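Side-chain contacts in putative uncharacterized protein (Bacteroides vulgatus, PDB 4F7A), which probably binds mucin O-glycans at the outer membrane as a nutrient-binding lipoprotein of the SusD/RagB family: residues V330-A334 with A335-F339; G374-S377 with L378-S382. One frame throughout, in Å; residues are numbered along the deposited sequence.

Contact 1: V330-A334 with A335-F339; sequences VLLTA and AETWF
The carbonyl oxygen of T333 is gripped twice by T337. T337 OG1 donates to T333 O at 2.9 Å, and T337 N donates to the same T333 O at 3.1 Å. The two donors come from opposite faces of the carbonyl plane, each tilted out of it. OG1 stands anti to the carbonyl carbon of T337, beside the N (chi1 -57°), which turns it back to the start of the helix. L332 CD2 packs on this hydroxyl, 3.5 Å from T337 OG1.

The side chain of T333 accepts as well. T333 OG1 takes a bond from E336 N at 2.9 Å, nearly straight (166°). One ordered water extends this link: it lies 2.8 Å from T333 OG1 and donates to E336 OE1 at 2.6 Å. CG of E336 is anti to its backbone N (chi1 174°), and the chain runs on extended, crossing T333 at about a right angle. OE1 takes the water and OE2 pairs with R206 in a salt bridge, so both oxygens of this buried carboxylate have partners. OE1 also comes near L332 CG. A valine in place of T333 would probably leave E336 N without its capping acceptor and the water without one of its partners.

The next helical bond follows at once: W338 N donates to A334 O at 2.9 Å. Just before the turn, L331 and L332 both bond by their backbones to I241 of strand 241-243, making a classic beta bulge. The group as a whole is a threonine N-cap, where a short strand passes directly into a helix of this TPR-like, largely helical fold.

Contact 2: G374-S377 with L378-S382; sequences GDAS and LYLTS
The flat carboxylate of D375 is met by S377 from two directions, and a water links it across the contact to L378. S377 N reaches D375 OD2 from above the carboxylate plane, 55° out of it, at 2.9 Å. That bond makes an Asx turn. S377 OG donates to the syn lone pair of D375 OD2 at 2.7 Å. The water donates to D375 OD2 at 2.7 Å and accepts from L378 N. The other flat group is the ring of Y379, which meets F368 with the planes at about 60°. Its hydroxyl bonds to Q426.

The direct bond across the contact is from L380 N to A376 O, 2.9 Å long with an N-H...O angle of 154°. L380 folds its side chain over this carbonyl. Its CG sits opposite the carbonyl carbon of L380 (chi1 -75°), 3.3 Å from A376 O. Its CD1 touches A376 CB at the apolar end. A second water donates to D375 O and accepts from Y379 N.

Within the turn, L378 O accepts from both OG1 (2.7 Å) and N of T381, and Y379 O from both OG and N of S382. Both hydroxyls lie in the carbonyl plane, on a lone pair. T381 CG2 rests against S377 O.

Most of these bonds tie side-chain groups or waters to the backbone of a short turn. D375 OD2 takes two protein donors and a water, which is consistent with a charged carboxylate.

The two contacts lie in series along the chain, and neither encloses the other. Contact 1 comes first, where strand 329-332, paired antiparallel with strand 241-243, turns into helix 334-346. Helix 356-371 follows. Contact 2 then closes a tight turn in the loop that leads toward helix 416-431. Their centres are 19 Å apart and they do not touch. Contact 1 is buried, whereas contact 2 is partly open at the outside of the chain. The same two helices serve both: V364 of helix 356-371 meets F339 and A376, and Q426 of helix 416-431 meets F339 and Y379.

Contact 1: V330-A334 with A335-F339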
loop_
_atom_site.group_PDB
_atom_site.type_symbol
_atom_site.label_atom_id
_atom_site.label_comp_id
_atom_site.label_asym_id
_atom_site.label_seq_id
_atom_site.Cartn_x
_atom_site.Cartn_y
_atom_site.Cartn_z
ATOM N N VAL A 330 8.841 -4.374 -1.838
ATOM C CA VAL A 330 7.889 -5.101 -1.010
ATOM C C VAL A 330 6.441 -4.700 -1.325
ATOM O O VAL A 330 6.134 -3.501 -1.446
ATOM C CB VAL A 330 8.185 -4.848 0.471
ATOM C CG1 VAL A 330 7.142 -5.477 1.324
ATOM C CG2 VAL A 330 9.600 -5.401 0.817
ATOM N N LEU A 331 5.579 -5.709 -1.485
ATOM C CA LEU A 331 4.140 -5.530 -1.780
ATOM C C LEU A 331 3.227 -6.100 -0.696
ATOM O O LEU A 331 2.172 -5.521 -0.413
ATOM C CB LEU A 331 3.761 -6.173 -3.122
ATOM C CG LEU A 331 4.366 -5.493 -4.360
ATOM C CD1 LEU A 331 3.953 -6.245 -5.609
ATOM C CD2 LEU A 331 3.964 -4.017 -4.419
ATOM N N LEU A 332 3.597 -7.246 -0.136
ATOM C CA LEU A 332 2.765 -7.929 0.870
ATOM C C LEU A 332 3.651 -8.823 1.762
ATOM O O LEU A 332 4.270 -9.759 1.282
ATOM C CB LEU A 332 1.673 -8.747 0.171
ATOM C CG LEU A 332 0.509 -9.216 1.043
ATOM C CD1 LEU A 332 -0.713 -9.521 0.188
ATOM C CD2 LEU A 332 0.910 -10.409 1.878
ATOM N N THR A 333 3.680 -8.530 3.060
ATOM C CA THR A 333 4.609 -9.165 3.968
ATOM C C THR A 333 3.890 -10.150 4.868
ATOM O O THR A 333 2.676 -10.040 5.110
ATOM C CB THR A 333 5.339 -8.116 4.849
ATOM O OG1 THR A 333 4.393 -7.446 5.696
ATOM C CG2 THR A 333 6.106 -7.082 3.969
ATOM N N ALA A 334 4.674 -11.099 5.369
ATOM C CA ALA A 334 4.294 -11.963 6.455
ATOM C C ALA A 334 3.845 -11.151 7.686
ATOM O O ALA A 334 2.835 -11.466 8.324
ATOM C CB ALA A 334 5.499 -12.861 6.807
ATOM N N ALA A 335 4.585 -10.101 8.024
ATOM C CA ALA A 335 4.240 -9.287 9.196
ATOM C C ALA A 335 2.827 -8.715 9.030
ATOM O O ALA A 335 1.982 -8.865 9.917
ATOM C CB ALA A 335 5.287 -8.141 9.422
ATOM N N GLU A 336 2.562 -8.086 7.893
ATOM C CA GLU A 336 1.210 -7.572 7.596
ATOM C C GLU A 336 0.168 -8.682 7.743
ATOM O O GLU A 336 -0.906 -8.476 8.293
ATOM C CB GLU A 336 1.148 -6.975 6.177
ATOM C CG GLU A 336 -0.279 -6.579 5.800
ATOM C CD GLU A 336 -0.493 -6.199 4.355
ATOM O OE1 GLU A 336 0.491 -6.088 3.589
ATOM O OE2 GLU A 336 -1.678 -5.999 3.999
ATOM N N THR A 337 0.479 -9.860 7.234
ATOM C CA THR A 337 -0.467 -10.970 7.281
ATOM C C THR A 337 -0.809 -11.349 8.748
ATOM O O THR A 337 -1.969 -11.586 9.090
ATOM C CB THR A 337 0.034 -12.166 6.437
ATOM O OG1 THR A 337 0.264 -11.716 5.083
ATOM C CG2 THR A 337 -1.001 -13.306 6.426
ATOM N N TRP A 338 0.190 -11.359 9.616
ATOM C CA TRP A 338 -0.052 -11.588 11.048
ATOM C C TRP A 338 -0.939 -10.489 11.676
ATOM O O TRP A 338 -1.796 -10.783 12.515
ATOM C CB TRP A 338 1.259 -11.716 11.815
ATOM C CG TRP A 338 1.929 -13.064 11.662
ATOM C CD1 TRP A 338 3.082 -13.320 11.014
ATOM C CD2 TRP A 338 1.452 -14.327 12.142
ATOM N NE1 TRP A 338 3.366 -14.658 11.053
ATOM C CE2 TRP A 338 2.381 -15.300 11.747
ATOM C CE3 TRP A 338 0.324 -14.731 12.859
ATOM C CZ2 TRP A 338 2.228 -16.656 12.062
ATOM C CZ3 TRP A 338 0.186 -16.064 13.196
ATOM C CH2 TRP A 338 1.128 -17.008 12.804
ATOM N N PHE A 339 -0.726 -9.238 11.291
ATOM C CA PHE A 339 -1.548 -8.139 11.821
ATOM C C PHE A 339 -2.989 -8.214 11.286
ATOM O O PHE A 339 -3.929 -7.818 11.962
ATOM C CB PHE A 339 -0.916 -6.781 11.513
ATOM C CG PHE A 339 0.362 -6.516 12.260
ATOM C CD1 PHE A 339 0.380 -6.521 13.642
ATOM C CD2 PHE A 339 1.546 -6.286 11.589
ATOM C CE1 PHE A 339 1.561 -6.286 14.342
ATOM C CE2 PHE A 339 2.729 -6.023 12.275
ATOM C CZ PHE A 339 2.739 -6.034 13.652
HETATM O O HOH W 1 3.061 -5.803 3.879
#

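Contact 2: G374-S377 with L378-S382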
loop_
_atom_site.group_PDB
_atom_site.type_symbol
_atom_site.label_atom_id
_atom_site.label_comp_id
_atom_site.label_asym_id
_atom_site.label_seq_id
_atom_site.Cartn_x
_atom_site.Cartn_y
_atom_site.Cartn_z
ATOM N N GLY A 374 16.473 -7.840 15.067
ATOM C CA GLY A 374 16.652 -8.692 16.238
ATOM C C GLY A 374 15.332 -9.202 16.795
ATOM O O GLY A 374 14.333 -9.378 16.067
ATOM N N ASP A 375 15.347 -9.479 18.093
ATOM C CA ASP A 375 14.208 -10.061 18.787
ATOM C C ASP A 375 13.311 -8.934 19.347
ATOM O O ASP A 375 13.799 -7.902 19.823
ATOM C CB ASP A 375 14.699 -10.979 19.918
ATOM C CG ASP A 375 13.570 -11.687 20.625
ATOM O OD1 ASP A 375 13.127 -12.756 20.131
ATOM O OD2 ASP A 375 13.126 -11.173 21.696
ATOM N N ALA A 376 12.000 -9.138 19.284
ATOM C CA ALA A 376 11.026 -8.086 19.678
ATOM C C ALA A 376 10.459 -8.257 21.104
ATOM O O ALA A 376 9.595 -7.490 21.526
ATOM C CB ALA A 376 9.872 -8.036 18.656
ATOM N N SER A 377 10.927 -9.251 21.849
ATOM C CA SER A 377 10.327 -9.546 23.140
ATOM C C SER A 377 10.340 -8.344 24.108
ATOM O O SER A 377 9.335 -8.055 24.748
ATOM C CB SER A 377 10.981 -10.775 23.806
ATOM O OG SER A 377 10.872 -11.940 22.981
ATOM N N LEU A 378 11.476 -7.674 24.221
ATOM C CA LEU A 378 11.618 -6.540 25.144
ATOM C C LEU A 378 10.767 -5.363 24.635
ATOM O O LEU A 378 10.039 -4.742 25.391
ATOM C CB LEU A 378 13.082 -6.140 25.260
ATOM C CG LEU A 378 13.385 -5.168 26.416
ATOM C CD1 LEU A 378 12.826 -5.698 27.737
ATOM C CD2 LEU A 378 14.860 -4.920 26.519
ATOM N N TYR A 379 10.803 -5.115 23.333
ATOM C CA TYR A 379 9.999 -4.052 22.731
ATOM C C TYR A 379 8.512 -4.255 22.988
ATOM O O TYR A 379 7.788 -3.294 23.271
ATOM C CB TYR A 379 10.279 -4.016 21.235
ATOM C CG TYR A 379 9.493 -3.049 20.396
ATOM C CD1 TYR A 379 9.973 -1.777 20.152
ATOM C CD2 TYR A 379 8.340 -3.447 19.744
ATOM C CE1 TYR A 379 9.295 -0.893 19.340
ATOM C CE2 TYR A 379 7.651 -2.566 18.909
ATOM C CZ TYR A 379 8.122 -1.290 18.712
ATOM O OH TYR A 379 7.453 -0.400 17.876
ATOM N N LEU A 380 8.067 -5.511 22.917
ATOM C CA LEU A 380 6.658 -5.854 23.134
ATOM C C LEU A 380 6.191 -5.686 24.592
ATOM O O LEU A 380 4.992 -5.736 24.847
ATOM C CB LEU A 380 6.389 -7.293 22.641
ATOM C CG LEU A 380 6.325 -7.400 21.127
ATOM C CD1 LEU A 380 6.345 -8.906 20.726
ATOM C CD2 LEU A 380 5.087 -6.632 20.582
ATOM N N THR A 381 7.123 -5.464 25.523
ATOM C CA THR A 381 6.788 -5.122 26.902
ATOM C C THR A 381 6.923 -3.636 27.184
ATOM O O THR A 381 6.659 -3.200 28.299
ATOM C CB THR A 381 7.741 -5.823 27.923
ATOM O OG1 THR A 381 9.058 -5.248 27.837
ATOM C CG2 THR A 381 7.818 -7.275 27.677
ATOM N N SER A 382 7.330 -2.843 26.202
ATOM C CA SER A 382 7.778 -1.499 26.516
ATOM C C SER A 382 6.625 -0.496 26.644
ATOM O O SER A 382 5.523 -0.712 26.170
ATOM C CB SER A 382 8.826 -1.027 25.511
ATOM O OG SER A 382 8.254 -0.859 24.243
HETATM O O HOH W 2 13.005 -6.043 21.639
HETATM O O HOH W 3 13.938 -9.008 23.116
#